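Local coordinates for protein ATP12 ATPase (PDB 2R31) that probably acts as a chaperone in the assembly of F1-ATPase, handling the alpha subunit before it joins the complex, as its mitochondrial relatives do, at residues A[13-18]-A[28-33]; A[38-43]-A[78-83]; A[100-105]-A[178-183]; A[121-126]-A[187-192]. All coordinates share one frame; numbering follows the deposited sequence. Where two conformers were deposited one is given.

The four contacts fall into two pairs on opposite sides of the chain's centre. Contact 1, in the beta hairpin, and contact 2, where the loop after it meets helix 70-82, have centres 19 Å apart and touch where Pro33 CB meets Arg43 NH1 at 4.0 Å. Contacts 3 and 4 lie in the helical part, only 10 Å apart between centres. They are joined by a salt bridge of 2.9 Å from Arg105 NH1 to Asp121 OD1 and by Leu102 packing on Leu123. Contacts 1 and 3 are 42 Å apart between centres, whereas contacts 2 and 3 approach to about 13 Å between nearest atoms. A Tris molecule bound by Asp121 probably comes from the crystallisation liquor.

Contact 1: residues A[13-18]-A[28-33]; sequences WASVGI and LLDERP
Asp30 reaches across to residues 13-18 and takes up two successive backbone N-H groups: Ala14 N bonds to Asp30 OD2 at 2.9 Å and Ser15 N to Asp30 OD1 at 2.7 Å. Both donors come from above the carboxylate plane. Ser15 OG is a second donor to Asp30 OD1, at 2.8 Å on its anti lone pair; with chi1 at 72°, this hydroxyl sits between its own backbone N and carbonyl carbon, on the side where the carboxylate lies. Ser15 and Asp30 were each found in two conformers, and this side-chain network belongs to one of them. The backbone adds Asp30 N to Ser15 O, 2.8 Å and nearly straight.

Beside this polar end, Leu29 packs on Trp13. Leu29 CD2 stands over the face of the five-membered ring of Trp13, 4.0 Å from its centroid, and also touches Val16 CG2. Trp57 of helix 47-58 meets the Trp13 ring and accepts a bond from its NE1.

Behind these side chains runs the hairpin of strands 16-21 and 24-29: Gly17 and Leu28 form an antiparallel hydrogen-bonded pair, Val16 and Leu29 a non-hydrogen-bonded one. A type I' turn from Leu29 to Arg32 leads on to strand 32-33, with Asp30 at positive phi, a conformation aspartate tolerates better than most residues. Two waters extend the network, one joining Ser15 OG to Glu31 N and the other joining it to Glu31 OE2. With three N-H or O-H donors directed at it, the Asp30 carboxylate is probably stabilised in its charged form.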
loop_
_atom_site.group_PDB
_atom_site.type_symbol
_atom_site.label_atom_id
_atom_site.label_comp_id
_atom_site.label_asym_id
_atom_site.label_seq_id
_atom_site.Cartn_x
_atom_site.Cartn_y
_atom_site.Cartn_z
ATOM N N TRP A 13 20.299 -19.178 -13.206
ATOM C CA TRP A 13 21.388 -18.214 -13.187
ATOM C C TRP A 13 22.273 -18.503 -11.996
ATOM O O TRP A 13 21.834 -18.930 -10.947
ATOM C CB TRP A 13 20.831 -16.757 -13.102
ATOM C CG TRP A 13 20.008 -16.532 -11.874
ATOM C CD1 TRP A 13 20.427 -16.017 -10.667
ATOM C CD2 TRP A 13 18.636 -16.839 -11.692
ATOM N NE1 TRP A 13 19.390 -15.974 -9.768
ATOM C CE2 TRP A 13 18.284 -16.470 -10.343
ATOM C CE3 TRP A 13 17.610 -17.351 -12.506
ATOM C CZ2 TRP A 13 17.028 -16.653 -9.854
ATOM C CZ3 TRP A 13 16.348 -17.524 -11.965
ATOM C CH2 TRP A 13 16.083 -17.174 -10.668
ATOM N N ALA A 14 23.539 -18.129 -12.152
ATOM C CA ALA A 14 24.503 -18.248 -11.085
ATOM C C ALA A 14 24.598 -16.975 -10.263
ATOM O O ALA A 14 24.448 -17.004 -9.033
ATOM C CB ALA A 14 25.878 -18.710 -11.612
ATOM N N SER A 15 24.802 -15.853 -10.941
ATOM C CA SER A 15 25.132 -14.596 -10.322
ATOM C C SER A 15 23.991 -13.573 -10.426
ATOM O O SER A 15 23.178 -13.625 -11.348
ATOM C CB SER A 15 26.376 -13.952 -10.972
ATOM O OG SER A 15 26.104 -13.440 -12.258
ATOM N N VAL A 16 23.959 -12.645 -9.475
ATOM C CA VAL A 16 22.998 -11.555 -9.429
ATOM C C VAL A 16 23.794 -10.267 -9.126
ATOM O O VAL A 16 24.665 -10.271 -8.244
ATOM C CB VAL A 16 21.917 -11.741 -8.365
ATOM C CG1 VAL A 16 20.918 -10.628 -8.413
ATOM C CG2 VAL A 16 21.224 -13.087 -8.567
ATOM N N GLY A 17 23.460 -9.182 -9.790
ATOM C CA GLY A 17 24.059 -7.875 -9.477
ATOM C C GLY A 17 23.092 -6.761 -9.940
ATOM O O GLY A 17 21.960 -7.070 -10.313
ATOM N N ILE A 18 23.573 -5.524 -9.878
ATOM C CA ILE A 18 22.784 -4.399 -10.305
ATOM C C ILE A 18 23.636 -3.460 -11.171
ATOM O O ILE A 18 24.864 -3.506 -11.106
ATOM C CB ILE A 18 22.151 -3.625 -9.117
ATOM C CG1 ILE A 18 23.165 -2.909 -8.235
ATOM C CG2 ILE A 18 21.264 -4.591 -8.307
ATOM C CD1 ILE A 18 22.557 -1.935 -7.254
ATOM N N LEU A 28 20.558 -7.630 -12.642
ATOM C CA LEU A 28 21.201 -8.512 -13.602
ATOM C C LEU A 28 21.265 -9.930 -13.084
ATOM O O LEU A 28 21.781 -10.194 -12.007
ATOM C CB LEU A 28 22.648 -8.029 -13.852
ATOM C CG LEU A 28 22.860 -6.558 -14.217
ATOM C CD1 LEU A 28 24.351 -6.236 -14.361
ATOM C CD2 LEU A 28 22.080 -6.315 -15.470
ATOM N N LEU A 29 20.783 -10.848 -13.893
ATOM C CA LEU A 29 20.881 -12.306 -13.656
ATOM C C LEU A 29 21.918 -12.803 -14.635
ATOM O O LEU A 29 21.648 -12.757 -15.852
ATOM C CB LEU A 29 19.542 -13.004 -13.843
ATOM C CG LEU A 29 18.363 -12.471 -13.043
ATOM C CD1 LEU A 29 17.094 -13.326 -13.289
ATOM C CD2 LEU A 29 18.690 -12.435 -11.582
ATOM N N ASP A 30 23.084 -13.244 -14.151
ATOM C CA ASP A 30 24.185 -13.594 -15.034
ATOM C C ASP A 30 24.341 -12.546 -16.143
ATOM O O ASP A 30 24.392 -12.892 -17.315
ATOM C CB ASP A 30 24.058 -14.999 -15.628
ATOM C CG ASP A 30 24.476 -16.043 -14.636
ATOM O OD1 ASP A 30 25.153 -15.752 -13.616
ATOM O OD2 ASP A 30 24.117 -17.211 -14.885
ATOM N N GLU A 31 24.419 -11.293 -15.706
ATOM C CA GLU A 31 24.779 -10.136 -16.523
ATOM C C GLU A 31 23.680 -9.704 -17.471
ATOM O O GLU A 31 23.891 -8.824 -18.289
ATOM C CB GLU A 31 26.075 -10.328 -17.317
ATOM C CG GLU A 31 27.229 -10.675 -16.379
ATOM C CD GLU A 31 27.610 -9.622 -15.388
ATOM O OE1 GLU A 31 27.269 -8.413 -15.549
ATOM O OE2 GLU A 31 28.319 -9.937 -14.389
ATOM N N ARG A 32 22.486 -10.230 -17.360
ATOM C CA ARG A 32 21.359 -9.872 -18.191
ATOM C C ARG A 32 20.274 -9.194 -17.403
ATOM O O ARG A 32 19.799 -9.769 -16.394
ATOM C CB ARG A 32 20.748 -11.111 -18.797
ATOM C CG ARG A 32 19.617 -10.832 -19.710
ATOM C CD ARG A 32 18.946 -12.156 -20.093
ATOM N NE ARG A 32 17.972 -11.988 -21.108
ATOM C CZ ARG A 32 17.501 -13.021 -21.823
ATOM N NH1 ARG A 32 17.908 -14.271 -21.591
ATOM N NH2 ARG A 32 16.601 -12.770 -22.753
ATOM N N PRO A 33 19.804 -7.991 -17.790
ATOM C CA PRO A 33 18.726 -7.355 -17.043
ATOM C C PRO A 33 17.456 -8.154 -16.986
ATOM O O PRO A 33 16.886 -8.633 -17.978
ATOM C CB PRO A 33 18.474 -6.055 -17.830
ATOM C CG PRO A 33 19.733 -5.789 -18.489
ATOM C CD PRO A 33 20.290 -7.148 -18.913
HETATM O O HOH W 1 24.699 -10.853 -12.785
HETATM O O HOH W 2 28.341 -12.499 -13.407
#

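Contact 2: residues A[38-43]-A[78-83]; sequences GKQPLR and AIEKVA
Gln40 and Glu80 cross at a slant; the amide and carboxylate planes are 30° apart, and the amide end of Gln40 lies beside the aliphatic part of Glu80, with Gln40 NE2 4.0 Å from Glu80 CG. Glu80, extended beyond CG, carries its carboxylate to the start of the loop, where Gly38 N meets Glu80 OE2 at 2.8 Å, nearly in line with its C-O bond, though the hydrogen bond is bent to 146° at the hydrogen. Thr36 OG1 bonds to the same oxygen. A side chain on residue 38 would run into OE2, which makes glycine the fitting residue there. With an alanine in place of Glu80, Gly38 N and Thr36 OG1 would probably lose their shared acceptor and the loop would be held less firmly to the helix.

Ile79 runs in the opposite direction to Gln40, its CG2 lying 3.7 Å from Gln40 OE1. It crosses Leu42 at about a right angle; both residues have two conformers, and the contact between their ends is too short to be relied on. A water bridges Gln40 NE2, at 2.9 Å, to the carbonyl O of Glu80. The whole is a loop laid against the side of a helix: the connection from strand 32-33 to helix 47-58 rests on helix 70-82, which here widens into a pi-type turn, Ala83 N bonding to Ala78 O.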
loop_
_atom_site.group_PDB
_atom_site.type_symbol
_atom_site.label_atom_id
_atom_site.label_comp_id
_atom_site.label_asym_id
_atom_site.label_seq_id
_atom_site.Cartn_x
_atom_site.Cartn_y
_atom_site.Cartn_z
ATOM N N GLY A 38 5.580 -9.494 -18.494
ATOM C CA GLY A 38 5.179 -9.047 -19.819
ATOM C C GLY A 38 6.349 -8.616 -20.683
ATOM O O GLY A 38 6.115 -8.051 -21.771
ATOM N N LYS A 39 7.573 -8.862 -20.226
ATOM C CA LYS A 39 8.784 -8.619 -21.009
ATOM C C LYS A 39 9.132 -7.143 -21.154
ATOM O O LYS A 39 9.888 -6.736 -22.024
ATOM C CB LYS A 39 8.668 -9.326 -22.373
ATOM C CG LYS A 39 8.758 -10.823 -22.188
ATOM C CD LYS A 39 9.098 -11.414 -23.533
ATOM C CE LYS A 39 7.959 -12.272 -24.061
ATOM N NZ LYS A 39 7.422 -13.264 -23.073
ATOM N N GLN A 40 8.624 -6.281 -20.287
ATOM C CA GLN A 40 8.973 -4.871 -20.251
ATOM C C GLN A 40 10.284 -4.717 -19.486
ATOM O O GLN A 40 10.563 -5.532 -18.596
ATOM C CB GLN A 40 7.889 -4.017 -19.617
ATOM C CG GLN A 40 6.630 -4.114 -20.467
ATOM C CD GLN A 40 5.451 -3.372 -19.886
ATOM O OE1 GLN A 40 5.632 -2.345 -19.254
ATOM N NE2 GLN A 40 4.286 -3.933 -20.138
ATOM N N PRO A 41 11.120 -3.757 -19.851
ATOM C CA PRO A 41 12.330 -3.563 -19.073
ATOM C C PRO A 41 11.994 -3.270 -17.623
ATOM O O PRO A 41 11.137 -2.481 -17.321
ATOM C CB PRO A 41 13.042 -2.376 -19.718
ATOM C CG PRO A 41 12.498 -2.356 -21.112
ATOM C CD PRO A 41 11.062 -2.818 -20.973
ATOM N N LEU A 42 12.634 -3.938 -16.670
ATOM C CA LEU A 42 12.542 -3.673 -15.268
ATOM C C LEU A 42 13.598 -2.612 -14.972
ATOM O O LEU A 42 14.804 -2.888 -14.987
ATOM C CB LEU A 42 12.756 -4.900 -14.384
ATOM C CG LEU A 42 12.584 -4.654 -12.888
ATOM C CD1 LEU A 42 11.127 -4.454 -12.528
ATOM C CD2 LEU A 42 13.179 -5.790 -12.043
ATOM N N ARG A 43 13.187 -1.382 -14.710
ATOM C CA ARG A 43 14.056 -0.276 -14.363
ATOM C C ARG A 43 13.514 0.335 -13.065
ATOM O O ARG A 43 12.321 0.586 -12.951
ATOM C CB ARG A 43 14.159 0.769 -15.456
ATOM C CG ARG A 43 14.854 0.257 -16.692
ATOM C CD ARG A 43 16.345 -0.034 -16.541
ATOM N NE ARG A 43 16.911 -0.495 -17.808
ATOM C CZ ARG A 43 16.845 -1.754 -18.261
ATOM N NH1 ARG A 43 16.284 -2.720 -17.561
ATOM N NH2 ARG A 43 17.352 -2.069 -19.450
ATOM N N ALA A 78 4.278 -1.639 -10.620
ATOM C CA ALA A 78 4.604 -0.245 -10.908
ATOM C C ALA A 78 4.822 -0.049 -12.402
ATOM O O ALA A 78 4.340 0.900 -13.023
ATOM C CB ALA A 78 5.840 0.196 -10.136
ATOM N N ILE A 79 5.608 -0.925 -13.017
ATOM C CA ILE A 79 5.995 -0.774 -14.412
ATOM C C ILE A 79 4.849 -1.129 -15.335
ATOM O O ILE A 79 4.586 -0.385 -16.320
ATOM C CB ILE A 79 7.261 -1.615 -14.692
ATOM C CG1 ILE A 79 8.444 -1.066 -13.918
ATOM C CG2 ILE A 79 7.561 -1.671 -16.213
ATOM C CD1 ILE A 79 9.585 -2.034 -13.699
ATOM N N GLU A 80 4.149 -2.235 -15.106
ATOM C CA GLU A 80 3.158 -2.737 -16.037
ATOM C C GLU A 80 1.782 -2.084 -15.868
ATOM O O GLU A 80 1.040 -1.997 -16.870
ATOM C CB GLU A 80 2.953 -4.241 -15.901
ATOM C CG GLU A 80 4.225 -5.007 -16.287
ATOM C CD GLU A 80 4.024 -6.449 -16.508
ATOM O OE1 GLU A 80 2.992 -7.039 -16.101
ATOM O OE2 GLU A 80 4.830 -7.128 -17.175
ATOM N N LYS A 81 1.422 -1.675 -14.664
ATOM C CA LYS A 81 0.078 -1.220 -14.312
ATOM C C LYS A 81 0.024 0.227 -13.884
ATOM O O LYS A 81 -0.728 1.009 -14.434
ATOM C CB LYS A 81 -0.539 -2.158 -13.279
ATOM C CG LYS A 81 -0.624 -3.608 -13.684
ATOM C CD LYS A 81 -0.923 -4.748 -12.777
ATOM C CE LYS A 81 -0.330 -4.796 -11.407
ATOM N NZ LYS A 81 -1.024 -5.579 -10.370
ATOM N N VAL A 82 0.793 0.614 -12.883
ATOM C CA VAL A 82 0.587 1.929 -12.282
ATOM C C VAL A 82 1.217 3.054 -13.071
ATOM O O VAL A 82 0.517 4.022 -13.402
ATOM C CB VAL A 82 1.060 1.962 -10.815
ATOM C CG1 VAL A 82 0.893 3.343 -10.252
ATOM C CG2 VAL A 82 0.332 0.885 -10.014
ATOM N N ALA A 83 2.473 2.954 -13.455
ATOM C CA ALA A 83 3.073 4.020 -14.230
ATOM C C ALA A 83 2.326 4.268 -15.549
ATOM O O ALA A 83 2.039 5.445 -15.847
ATOM C CB ALA A 83 4.581 3.792 -14.514
HETATM O O HOH W 3 1.690 -2.914 -19.393
#

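Contact 3: residues A[100-105]-A[178-183]; sequences DLLSYR and SLILGL
Asp100 OD1 is gripped from two directions: Leu102 N, two residues on, bonds to its anti lone pair at 2.9 Å, and Ser178 OG comes from the syn side at 2.7 Å, 19° out of the carboxylate plane. The first bond closes an Asx turn, while Ser178 is the N-cap of helix 179-186, so one carboxylate ties a turn to the start of a helix. Asp100 OD2 completes the link by taking Ile180 N on its syn lone pair at 2.9 Å, with an angle of 169° at the hydrogen. CG lies anti to the Asp100 backbone N, chi1 -159°, which directs the carboxylate at the helix end. There its negative charge would be favoured by the helix dipole, and the buried oxygens are paid for by N-H and O-H groups. Serine suits the cap because its hydroxyl gives to Asp100 and accepts from Leu181 N, at 2.9 Å.

Beside the polar core, Leu102 forks against the first turn of the helix: CD1 lies 3.8 Å from Ile180 CG2 and CD2 4.0 Å from Leu181 CG, in one of the two conformers found for Leu102. Leu123 and Trp120 of helix 110-130 also pack on it. The carbonyl O of Leu102 is held in turn by Arg105, which approaches side-on with its guanidinium plane directed at that single oxygen, NE bonding to it at 2.9 Å and NH2 at 3.2 Å.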
loop_
_atom_site.group_PDB
_atom_site.type_symbol
_atom_site.label_atom_id
_atom_site.label_comp_id
_atom_site.label_asym_id
_atom_site.label_seq_id
_atom_site.Cartn_x
_atom_site.Cartn_y
_atom_site.Cartn_z
ATOM N N ASP A 100 -13.965 7.626 2.892
ATOM C CA ASP A 100 -12.907 7.223 3.777
ATOM C C ASP A 100 -13.459 6.483 4.992
ATOM O O ASP A 100 -14.375 6.992 5.658
ATOM C CB ASP A 100 -12.082 8.464 4.218
ATOM C CG ASP A 100 -10.706 8.065 4.706
ATOM O OD1 ASP A 100 -10.617 7.428 5.795
ATOM O OD2 ASP A 100 -9.731 8.379 3.978
ATOM N N LEU A 101 -12.859 5.342 5.340
ATOM C CA LEU A 101 -13.208 4.625 6.563
ATOM C C LEU A 101 -13.375 5.570 7.760
ATOM O O LEU A 101 -14.263 5.389 8.589
ATOM C CB LEU A 101 -12.081 3.623 6.856
ATOM C CG LEU A 101 -12.309 2.676 8.021
ATOM C CD1 LEU A 101 -13.278 1.551 7.626
ATOM C CD2 LEU A 101 -10.978 2.077 8.495
ATOM N N LEU A 102 -12.461 6.536 7.886
ATOM C CA LEU A 102 -12.404 7.357 9.085
ATOM C C LEU A 102 -13.581 8.337 9.171
ATOM O O LEU A 102 -13.817 8.912 10.262
ATOM C CB LEU A 102 -11.111 8.118 9.204
ATOM C CG LEU A 102 -9.808 7.352 9.053
ATOM C CD1 LEU A 102 -8.657 8.242 9.530
ATOM C CD2 LEU A 102 -9.779 6.023 9.816
ATOM N N SER A 103 -14.277 8.572 8.065
ATOM C CA SER A 103 -15.448 9.473 8.031
ATOM C C SER A 103 -16.732 8.773 8.403
ATOM O O SER A 103 -17.680 9.451 8.810
ATOM C CB SER A 103 -15.672 10.049 6.617
ATOM O OG SER A 103 -14.693 10.983 6.261
ATOM N N TYR A 104 -16.832 7.470 8.280
ATOM C CA TYR A 104 -18.119 6.747 8.359
ATOM C C TYR A 104 -18.212 6.043 9.699
ATOM O O TYR A 104 -17.869 4.843 9.835
ATOM C CB TYR A 104 -18.298 5.814 7.102
ATOM C CG TYR A 104 -18.628 6.786 5.995
ATOM C CD1 TYR A 104 -19.944 7.229 5.844
ATOM C CD2 TYR A 104 -17.687 7.296 5.145
ATOM C CE1 TYR A 104 -20.307 8.135 4.868
ATOM C CE2 TYR A 104 -18.008 8.198 4.167
ATOM C CZ TYR A 104 -19.324 8.618 4.018
ATOM O OH TYR A 104 -19.668 9.538 3.025
ATOM N N ARG A 105 -18.658 6.750 10.718
ATOM C CA ARG A 105 -18.700 6.250 12.113
ATOM C C ARG A 105 -19.939 5.423 12.316
ATOM O O ARG A 105 -20.937 5.574 11.585
ATOM C CB ARG A 105 -18.677 7.453 13.089
ATOM C CG ARG A 105 -17.590 8.499 12.943
ATOM C CD ARG A 105 -16.221 7.987 13.186
ATOM N NE ARG A 105 -15.070 8.796 12.824
ATOM C CZ ARG A 105 -14.434 9.642 13.625
ATOM N NH1 ARG A 105 -14.864 9.814 14.863
ATOM N NH2 ARG A 105 -13.365 10.289 13.141
ATOM N N SER A 178 -9.092 3.532 3.372
ATOM C CA SER A 178 -8.897 4.872 3.889
ATOM C C SER A 178 -7.733 5.557 3.177
ATOM O O SER A 178 -6.587 5.112 3.271
ATOM C CB SER A 178 -8.594 4.842 5.386
ATOM O OG SER A 178 -8.307 6.123 5.891
ATOM N N LEU A 179 -8.037 6.687 2.505
ATOM C CA LEU A 179 -6.936 7.519 2.015
ATOM C C LEU A 179 -6.158 8.123 3.154
ATOM O O LEU A 179 -4.925 8.225 3.054
ATOM C CB LEU A 179 -7.508 8.624 1.082
ATOM C CG LEU A 179 -6.433 9.537 0.505
ATOM C CD1 LEU A 179 -5.418 8.806 -0.318
ATOM C CD2 LEU A 179 -7.115 10.624 -0.336
ATOM N N ILE A 180 -6.836 8.571 4.217
ATOM C CA ILE A 180 -6.108 9.194 5.318
ATOM C C ILE A 180 -5.113 8.224 5.950
ATOM O O ILE A 180 -3.962 8.609 6.225
ATOM C CB ILE A 180 -7.056 9.797 6.346
ATOM C CG1 ILE A 180 -7.983 10.853 5.715
ATOM C CG2 ILE A 180 -6.286 10.367 7.532
ATOM C CD1 ILE A 180 -7.277 11.901 4.817
ATOM N N LEU A 181 -5.522 6.973 6.205
ATOM C CA LEU A 181 -4.555 6.044 6.772
ATOM C C LEU A 181 -3.417 5.764 5.836
ATOM O O LEU A 181 -2.247 5.628 6.261
ATOM C CB LEU A 181 -5.217 4.723 7.179
ATOM C CG LEU A 181 -6.238 4.795 8.327
ATOM C CD1 LEU A 181 -6.818 3.413 8.570
ATOM C CD2 LEU A 181 -5.629 5.355 9.593
ATOM N N GLY A 182 -3.665 5.662 4.521
ATOM C CA GLY A 182 -2.571 5.436 3.601
ATOM C C GLY A 182 -1.587 6.610 3.546
ATOM O O GLY A 182 -0.366 6.417 3.576
ATOM N N LEU A 183 -2.139 7.827 3.451
ATOM C CA LEU A 183 -1.283 9.009 3.458
ATOM C C LEU A 183 -0.516 9.130 4.775
ATOM O O LEU A 183 0.644 9.536 4.785
ATOM C CB LEU A 183 -2.074 10.290 3.184
ATOM C CG LEU A 183 -2.650 10.392 1.768
ATOM C CD1 LEU A 183 -3.521 11.623 1.662
ATOM C CD2 LEU A 183 -1.588 10.400 0.715
#

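Contact 4: residues A[121-126]-A[187-192]; sequences DPLIDW and RGRIDA
Arg189 lays its aliphatic chain over one face of Trp126. Its CG sits 3.6 Å from the centroid of the five-membered ring and only 8° off the ring normal, a CH-pi contact, and its CD lies 3.6 Å from Trp126 CD1. The bend at chi2, 60°, turns the chain along the ring, and the guanidinium stands steeply, 78° from the ring plane, so that methylenes rather than the charge cover the indole. Arg187 approaches the same ring at its edge, with CB 3.8 Å from Trp126 CZ2, and sends its own charge to Glu157. With an alanine in place of Trp126, the Arg189 methylenes would probably lose the flat surface they lie on, leaving the Arg189 chain less firmly placed.

Residues 187-192 turn the chain from helix 179-186 to helix 192-199: Gly188, at positive phi where glycine is favoured, closes the first with a Schellman motif, and Asp191 is the N-cap of the second.

Apolar contact comes from Leu123 CD2 on Ile190 CD1, 4.0 Å apart, branched chains that cross between helix 110-130 and the turn. The polar link is indirect: a water in the guanidinium plane accepts from Arg189 NH2 at 2.9 Å and donates to Pro122 O at 2.7 Å.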
loop_
_atom_site.group_PDB
_atom_site.type_symbol
_atom_site.label_atom_id
_atom_site.label_comp_id
_atom_site.label_asym_id
_atom_site.label_seq_id
_atom_site.Cartn_x
_atom_site.Cartn_y
_atom_site.Cartn_z
ATOM N N ASP A 121 -10.102 10.280 15.437
ATOM C CA ASP A 121 -10.088 11.747 15.467
ATOM C C ASP A 121 -8.658 12.298 15.376
ATOM O O ASP A 121 -8.471 13.309 14.698
ATOM C CB ASP A 121 -10.817 12.286 16.687
ATOM C CG ASP A 121 -12.317 12.168 16.668
ATOM O OD1 ASP A 121 -12.885 11.770 15.635
ATOM O OD2 ASP A 121 -12.946 12.436 17.720
ATOM N N PRO A 122 -7.634 11.700 15.991
ATOM C CA PRO A 122 -6.280 12.252 15.807
ATOM C C PRO A 122 -5.829 12.230 14.373
ATOM O O PRO A 122 -5.048 13.092 13.953
ATOM C CB PRO A 122 -5.425 11.368 16.699
ATOM C CG PRO A 122 -6.361 10.917 17.793
ATOM C CD PRO A 122 -7.642 10.667 17.060
ATOM N N LEU A 123 -6.240 11.241 13.585
ATOM C CA LEU A 123 -5.861 11.135 12.199
ATOM C C LEU A 123 -6.606 12.119 11.314
ATOM O O LEU A 123 -6.025 12.705 10.396
ATOM C CB LEU A 123 -5.985 9.673 11.694
ATOM C CG LEU A 123 -4.616 9.003 12.087
ATOM C CD1 LEU A 123 -4.529 8.617 13.476
ATOM C CD2 LEU A 123 -3.846 8.882 10.871
ATOM N N ILE A 124 -7.889 12.325 11.601
ATOM C CA ILE A 124 -8.636 13.405 10.972
ATOM C C ILE A 124 -7.932 14.740 11.257
ATOM O O ILE A 124 -7.785 15.581 10.346
ATOM C CB ILE A 124 -10.113 13.398 11.418
ATOM C CG1 ILE A 124 -10.880 12.113 11.002
ATOM C CG2 ILE A 124 -10.896 14.654 10.997
ATOM C CD1 ILE A 124 -11.048 11.946 9.507
ATOM N N ASP A 125 -7.544 14.969 12.488
ATOM C CA ASP A 125 -6.926 16.235 12.873
ATOM C C ASP A 125 -5.577 16.396 12.188
ATOM O O ASP A 125 -5.220 17.486 11.738
ATOM C CB ASP A 125 -6.754 16.362 14.384
ATOM C CG ASP A 125 -8.024 16.414 15.209
ATOM O OD1 ASP A 125 -9.110 16.632 14.621
ATOM O OD2 ASP A 125 -7.931 16.253 16.444
ATOM N N TRP A 126 -4.811 15.320 12.083
ATOM C CA TRP A 126 -3.530 15.339 11.368
ATOM C C TRP A 126 -3.748 15.775 9.924
ATOM O O TRP A 126 -3.058 16.649 9.392
ATOM C CB TRP A 126 -2.838 13.966 11.429
ATOM C CG TRP A 126 -1.703 13.906 10.477
ATOM C CD1 TRP A 126 -0.455 14.456 10.679
ATOM C CD2 TRP A 126 -1.695 13.296 9.194
ATOM N NE1 TRP A 126 0.312 14.235 9.571
ATOM C CE2 TRP A 126 -0.402 13.521 8.646
ATOM C CE3 TRP A 126 -2.635 12.567 8.428
ATOM C CZ2 TRP A 126 -0.017 13.070 7.392
ATOM C CZ3 TRP A 126 -2.260 12.128 7.180
ATOM C CH2 TRP A 126 -0.976 12.375 6.678
ATOM N N ARG A 187 3.466 9.493 4.760
ATOM C CA ARG A 187 3.934 10.801 5.282
ATOM C C ARG A 187 4.530 10.672 6.678
ATOM O O ARG A 187 4.939 11.716 7.233
ATOM C CB ARG A 187 2.843 11.848 5.191
ATOM C CG ARG A 187 2.355 12.135 3.782
ATOM C CD ARG A 187 3.422 12.311 2.741
ATOM N NE ARG A 187 2.940 12.825 1.477
ATOM C CZ ARG A 187 3.657 12.817 0.363
ATOM N NH1 ARG A 187 3.151 13.409 -0.729
ATOM N NH2 ARG A 187 4.852 12.237 0.309
ATOM N N GLY A 188 4.614 9.494 7.249
ATOM C CA GLY A 188 5.330 9.293 8.491
ATOM C C GLY A 188 4.602 9.614 9.763
ATOM O O GLY A 188 5.244 9.609 10.808
ATOM N N ARG A 189 3.305 9.787 9.700
ATOM C CA ARG A 189 2.498 10.049 10.895
ATOM C C ARG A 189 2.224 8.777 11.700
ATOM O O ARG A 189 2.148 8.852 12.944
ATOM C CB ARG A 189 1.231 10.777 10.502
ATOM C CG ARG A 189 0.207 10.988 11.625
ATOM C CD ARG A 189 0.720 11.775 12.793
ATOM N NE ARG A 189 -0.283 11.958 13.820
ATOM C CZ ARG A 189 -0.671 11.020 14.688
ATOM N NH1 ARG A 189 -0.080 9.848 14.647
ATOM N NH2 ARG A 189 -1.640 11.293 15.581
ATOM N N ILE A 190 2.032 7.657 11.028
ATOM C CA ILE A 190 1.861 6.344 11.649
ATOM C C ILE A 190 2.619 5.326 10.810
ATOM O O ILE A 190 2.944 5.617 9.652
ATOM C CB ILE A 190 0.389 5.925 11.817
ATOM C CG1 ILE A 190 -0.298 5.777 10.430
ATOM C CG2 ILE A 190 -0.351 6.831 12.754
ATOM C CD1 ILE A 190 -1.766 5.443 10.461
ATOM N N ASP A 191 2.876 4.144 11.370
ATOM C CA ASP A 191 3.414 3.037 10.593
ATOM C C ASP A 191 2.260 2.108 10.153
ATOM O O ASP A 191 1.098 2.261 10.526
ATOM C CB ASP A 191 4.501 2.317 11.383
ATOM C CG ASP A 191 4.044 1.650 12.633
ATOM O OD1 ASP A 191 2.842 1.547 12.905
ATOM O OD2 ASP A 191 4.965 1.188 13.387
ATOM N N ALA A 192 2.628 1.148 9.308
ATOM C CA ALA A 192 1.602 0.253 8.754
ATOM C C ALA A 192 0.945 -0.598 9.834
ATOM O O ALA A 192 -0.280 -0.781 9.756
ATOM C CB ALA A 192 2.200 -0.606 7.637
HETATM O O HOH W 4 -2.885 13.870 15.398
#